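Serine racemase (Enterococcus faecalis, PDB 4ECL) belongs to the alanine racemase family, pairing a TIM-barrel domain with a beta-rich C-terminal domain, and is modelled here as the cytoplasmic part of VanTG. Local coordinates at residues N296-I301 with A346-E351; A122-D127 with L144-L149. One frame throughout, in Å; residues are numbered along the deposited sequence.

How the contacts relate
Contact 1 (296-301 with 346-351) and contact 2 (122-127 with 144-149) sit in the two different domains of the family fold, on opposite sides of the centre of the chain. Their centres are 44 Å apart and their nearest atoms about 23 Å, so neither touches the other. Along the chain they follow in series, contact 2 being complete before contact 1 begins. Both bring a strand, or the residue just before it, close to a helix or the residue following it, through side chains alone. Contact 2 is a buried hydrocarbon contact on the outer side of the parallel barrel sheet; contact 1 is thinner and partly open, at the start of strand 298-301 in the C-terminal mixed sheet.

Contact 1. Residues N296-I301 with A346-E351; sequences NSYVLI and APMVAE
Tyr298 and Met348, a selenomethionine, meet across a thin interface where their side chains cross at a slant: the phenol oxygen Tyr298 OH lies 3.5 Å from the methyl carbon Met348 CE. This is the closest approach between strand 298-301 with its preceding residues and the start of helix 346-352, and only 90 Å² is buried in all. With CG placed between the backbone N and the carbonyl carbon (chi1 55°), the Tyr298 ring extends toward the helix although its CB does not point there. From the other side the Met348 chain bends at chi3 (71°), which brings CE round to the hydroxyl. Beside this pair the contact is looser but more deeply buried: Ser297 OG comes only to 4.5 Å from Val349 CG2, and the two CA atoms are 7.1 Å apart. The Met348 side is the exposed one, whereas Ser297 and Val349 are shut off from solvent. Ile344 of strand 342-344 touches both Tyr298 and Val349 and so bridges the two segments. Ser297 pairs through its backbone with Ile308 of strand 304-309, while Val349 and Ala350 rest on Leu360 of helix 357-362, leaving the contact between the mixed sheet and this helical pair.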
loop_
_atom_site.group_PDB
_atom_site.type_symbol
_atom_site.label_atom_id
_atom_site.label_comp_id
_atom_site.label_asym_id
_atom_site.label_seq_id
_atom_site.Cartn_x
_atom_site.Cartn_y
_atom_site.Cartn_z
ATOM N N ASN A 296 12.464 8.479 13.174
ATOM C CA ASN A 296 11.113 9.025 13.109
ATOM C C ASN A 296 10.056 8.087 13.688
ATOM O O ASN A 296 8.868 8.416 13.725
ATOM C CB ASN A 296 10.774 9.474 11.691
ATOM C CG ASN A 296 11.419 10.791 11.351
ATOM O OD1 ASN A 296 11.452 11.698 12.182
ATOM N ND2 ASN A 296 11.963 10.900 10.143
ATOM N N SER A 297 10.511 6.925 14.145
ATOM C CA SER A 297 9.719 6.052 14.996
ATOM C C SER A 297 10.649 5.062 15.706
ATOM O O SER A 297 11.856 5.010 15.441
ATOM C CB SER A 297 8.642 5.306 14.197
ATOM O OG SER A 297 7.527 4.970 15.032
ATOM N N TYR A 298 10.080 4.289 16.618
ATOM C CA TYR A 298 10.814 3.236 17.291
ATOM C C TYR A 298 9.936 1.997 17.268
ATOM O O TYR A 298 8.763 2.070 16.925
ATOM C CB TYR A 298 11.132 3.644 18.734
ATOM C CG TYR A 298 9.912 4.051 19.542
ATOM C CD1 TYR A 298 9.123 3.096 20.166
ATOM C CD2 TYR A 298 9.549 5.390 19.675
ATOM C CE1 TYR A 298 8.007 3.457 20.904
ATOM C CE2 TYR A 298 8.431 5.760 20.410
ATOM C CZ TYR A 298 7.667 4.788 21.021
ATOM O OH TYR A 298 6.554 5.133 21.754
ATOM N N VAL A 299 10.487 0.850 17.624
ATOM C CA VAL A 299 9.629 -0.307 17.795
ATOM C C VAL A 299 9.741 -0.792 19.231
ATOM O O VAL A 299 10.602 -0.330 19.981
ATOM C CB VAL A 299 9.989 -1.426 16.816
ATOM C CG1 VAL A 299 9.870 -0.924 15.373
ATOM C CG2 VAL A 299 11.400 -1.936 17.083
ATOM N N LEU A 300 8.864 -1.707 19.623
ATOM C CA LEU A 300 8.955 -2.283 20.956
ATOM C C LEU A 300 9.529 -3.695 20.882
ATOM O O LEU A 300 9.016 -4.563 20.167
ATOM C CB LEU A 300 7.600 -2.278 21.667
ATOM C CG LEU A 300 6.935 -0.904 21.860
ATOM C CD1 LEU A 300 5.588 -1.033 22.581
ATOM C CD2 LEU A 300 7.846 0.073 22.597
ATOM N N ILE A 301 10.617 -3.902 21.607
ATOM C CA ILE A 301 11.213 -5.225 21.730
ATOM C C ILE A 301 11.504 -5.473 23.204
ATOM O O ILE A 301 12.126 -4.639 23.868
ATOM C CB ILE A 301 12.507 -5.373 20.911
ATOM C CG1 ILE A 301 12.208 -5.261 19.413
ATOM C CG2 ILE A 301 13.153 -6.720 21.208
ATOM C CD1 ILE A 301 13.448 -5.209 18.526
ATOM N N ALA A 346 -1.500 3.202 16.716
ATOM C CA ALA A 346 -1.649 3.599 15.325
ATOM C C ALA A 346 -1.714 5.124 15.165
ATOM O O ALA A 346 -1.046 5.668 14.300
ATOM C CB ALA A 346 -2.849 2.913 14.678
ATOM N N PRO A 347 -2.497 5.827 16.006
ATOM C CA PRO A 347 -2.432 7.282 15.813
ATOM C C PRO A 347 -1.047 7.906 16.028
ATOM O O PRO A 347 -0.703 8.829 15.282
ATOM C CB PRO A 347 -3.442 7.822 16.834
ATOM C CG PRO A 347 -4.427 6.728 16.981
ATOM C CD PRO A 347 -3.641 5.442 16.854
HETATM N N MSE A 348 -0.273 7.417 16.995
HETATM C CA MSE A 348 1.072 7.933 17.227
HETATM C C MSE A 348 1.963 7.712 15.993
HETATM O O MSE A 348 2.760 8.582 15.601
HETATM C CB MSE A 348 1.711 7.245 18.457
HETATM C CG MSE A 348 1.115 7.660 19.806
HETATM SE SE MSE A 348 1.518 6.383 21.258
HETATM C CE MSE A 348 3.424 6.744 21.481
ATOM N N VAL A 349 1.833 6.537 15.390
ATOM C CA VAL A 349 2.654 6.191 14.247
ATOM C C VAL A 349 2.235 7.054 13.064
ATOM O O VAL A 349 3.080 7.516 12.306
ATOM C CB VAL A 349 2.573 4.676 13.913
ATOM C CG1 VAL A 349 3.272 4.355 12.594
ATOM C CG2 VAL A 349 3.198 3.853 15.038
ATOM N N ALA A 350 0.927 7.294 12.936
ATOM C CA ALA A 350 0.409 8.074 11.834
ATOM C C ALA A 350 0.867 9.521 11.986
ATOM O O ALA A 350 1.226 10.170 11.011
ATOM C CB ALA A 350 -1.101 7.974 11.774
ATOM N N GLU A 351 0.882 10.025 13.216
ATOM C CA GLU A 351 1.388 11.372 13.436
ATOM C C GLU A 351 2.871 11.462 13.047
ATOM O O GLU A 351 3.293 12.425 12.413
ATOM C CB GLU A 351 1.162 11.808 14.880
ATOM C CG GLU A 351 1.604 13.228 15.183
ATOM C CD GLU A 351 1.190 13.687 16.578
ATOM O OE1 GLU A 351 -0.020 13.603 16.901
ATOM O OE2 GLU A 351 2.072 14.129 17.352
#

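Contact 2. Residues A122-D127 with L144-L149; sequences AHIKID and LAAFSL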
loop_
_atom_site.group_PDB
_atom_site.type_symbol
_atom_site.label_atom_id
_atom_site.label_comp_id
_atom_site.label_asym_id
_atom_site.label_seq_id
_atom_site.Cartn_x
_atom_site.Cartn_y
_atom_site.Cartn_z
ATOM N N ALA A 122 -31.228 0.163 -3.658
ATOM C CA ALA A 122 -30.350 1.324 -3.693
ATOM C C ALA A 122 -30.519 2.267 -2.523
ATOM O O ALA A 122 -31.551 2.267 -1.858
ATOM C CB ALA A 122 -30.571 2.092 -5.003
ATOM N N HIS A 123 -29.494 3.073 -2.277
ATOM C CA HIS A 123 -29.625 4.223 -1.387
ATOM C C HIS A 123 -29.238 5.433 -2.207
ATOM O O HIS A 123 -28.197 5.424 -2.877
ATOM C CB HIS A 123 -28.689 4.143 -0.180
ATOM C CG HIS A 123 -29.100 3.143 0.848
ATOM N ND1 HIS A 123 -28.698 3.228 2.165
ATOM C CD2 HIS A 123 -29.866 2.029 0.760
ATOM C CE1 HIS A 123 -29.202 2.213 2.843
ATOM N NE2 HIS A 123 -29.913 1.470 2.014
ATOM N N ILE A 124 -30.068 6.475 -2.172
ATOM C CA ILE A 124 -29.725 7.684 -2.912
ATOM C C ILE A 124 -28.822 8.561 -2.053
ATOM O O ILE A 124 -29.050 8.722 -0.857
ATOM C CB ILE A 124 -30.976 8.459 -3.408
ATOM C CG1 ILE A 124 -30.560 9.752 -4.107
ATOM C CG2 ILE A 124 -31.916 8.757 -2.251
ATOM C CD1 ILE A 124 -31.710 10.408 -4.937
ATOM N N LYS A 125 -27.777 9.103 -2.664
ATOM C CA LYS A 125 -26.861 9.960 -1.940
ATOM C C LYS A 125 -27.186 11.408 -2.222
ATOM O O LYS A 125 -27.461 11.786 -3.362
ATOM C CB LYS A 125 -25.396 9.655 -2.317
ATOM C CG LYS A 125 -24.395 10.469 -1.497
ATOM C CD LYS A 125 -22.998 9.868 -1.466
ATOM C CE LYS A 125 -22.136 10.586 -0.419
ATOM N NZ LYS A 125 -20.803 9.947 -0.206
ATOM N N ILE A 126 -27.158 12.232 -1.189
ATOM C CA ILE A 126 -27.420 13.649 -1.392
ATOM C C ILE A 126 -26.151 14.423 -1.107
ATOM O O ILE A 126 -25.553 14.262 -0.052
ATOM C CB ILE A 126 -28.514 14.173 -0.434
ATOM C CG1 ILE A 126 -29.754 13.273 -0.458
ATOM C CG2 ILE A 126 -28.892 15.606 -0.797
ATOM C CD1 ILE A 126 -30.554 13.375 -1.751
ATOM N N ASP A 127 -25.732 15.265 -2.037
ATOM C CA ASP A 127 -24.575 16.107 -1.773
ATOM C C ASP A 127 -25.038 17.299 -0.955
ATOM O O ASP A 127 -25.853 18.101 -1.428
ATOM C CB ASP A 127 -23.920 16.570 -3.085
ATOM C CG ASP A 127 -22.905 17.694 -2.876
ATOM O OD1 ASP A 127 -22.385 17.845 -1.747
ATOM O OD2 ASP A 127 -22.618 18.434 -3.849
ATOM N N LEU A 144 -36.667 13.280 -6.435
ATOM C CA LEU A 144 -37.984 12.671 -6.354
ATOM C C LEU A 144 -38.197 11.705 -7.523
ATOM O O LEU A 144 -38.783 10.634 -7.363
ATOM C CB LEU A 144 -39.068 13.757 -6.320
ATOM C CG LEU A 144 -40.511 13.260 -6.308
ATOM C CD1 LEU A 144 -40.759 12.353 -5.113
ATOM C CD2 LEU A 144 -41.475 14.438 -6.315
ATOM N N ALA A 145 -37.707 12.087 -8.698
ATOM C CA ALA A 145 -37.798 11.236 -9.879
ATOM C C ALA A 145 -37.064 9.909 -9.679
ATOM O O ALA A 145 -37.498 8.863 -10.177
ATOM C CB ALA A 145 -37.263 11.970 -11.100
ATOM N N ALA A 146 -35.963 9.946 -8.926
ATOM C CA ALA A 146 -35.186 8.743 -8.678
ATOM C C ALA A 146 -35.996 7.757 -7.845
ATOM O O ALA A 146 -35.708 6.559 -7.826
ATOM C CB ALA A 146 -33.884 9.088 -7.981
ATOM N N PHE A 147 -37.013 8.268 -7.154
ATOM C CA PHE A 147 -37.900 7.419 -6.364
ATOM C C PHE A 147 -39.009 6.783 -7.206
ATOM O O PHE A 147 -39.851 6.051 -6.683
ATOM C CB PHE A 147 -38.528 8.217 -5.223
ATOM C CG PHE A 147 -37.661 8.322 -4.011
ATOM C CD1 PHE A 147 -37.679 7.327 -3.047
ATOM C CD2 PHE A 147 -36.833 9.419 -3.825
ATOM C CE1 PHE A 147 -36.880 7.414 -1.927
ATOM C CE2 PHE A 147 -36.026 9.514 -2.704
ATOM C CZ PHE A 147 -36.054 8.507 -1.746
ATOM N N SER A 148 -39.008 7.072 -8.502
ATOM C CA SER A 148 -39.999 6.513 -9.407
ATOM C C SER A 148 -39.369 5.728 -10.552
ATOM O O SER A 148 -39.955 5.615 -11.626
ATOM C CB SER A 148 -40.898 7.622 -9.965
ATOM O OG SER A 148 -41.512 8.347 -8.912
ATOM N N LEU A 149 -38.179 5.187 -10.329
ATOM C CA LEU A 149 -37.553 4.319 -11.323
ATOM C C LEU A 149 -37.991 2.865 -11.152
ATOM O O LEU A 149 -37.952 2.313 -10.052
ATOM C CB LEU A 149 -36.038 4.447 -11.263
ATOM C CG LEU A 149 -35.581 5.846 -11.660
ATOM C CD1 LEU A 149 -34.132 6.084 -11.297
ATOM C CD2 LEU A 149 -35.798 6.032 -13.150
#
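In the alanine racemase TIM barrel, Ile124 joins strand 120-127 and the next helix along the chain, 140-146, by reaching from the strand to Ala146 and Phe147. The isoleucine uses two branches. Its longer arm, with CG1 anti to the backbone N (chi1 177°) and extended again at chi2, carries CD1 to 4.0 Å from Ala146 CB; in both residues the bond from CA to CB is directed at the other segment. The shorter branch, CG2, approaches the ring of Phe147 obliquely and lies 4.2 Å from CZ at its far end. With CG beside the backbone N (chi1 -84°), the Phe147 ring swings in toward the strand from a CB that does not itself point there, and the two side chains cross at about a right angle. One branch of Ile124 thus packs on a methyl group and the other on an aromatic ring, a purely apolar contact that buries 107 Å². The backbones stay apart, with 8.0 Å between the CA atoms of Ile124 and Ala146. Phe147 N bonds to Leu144 O at 3.0 Å. Phe147 also touches Val154 of strand 152-158 and Leu189 of helix 169-191, while Ile124 touches Ile157. Apolar packing of this kind, between a parallel strand and the helix after it, is typical of the outer layer of a beta/alpha barrel.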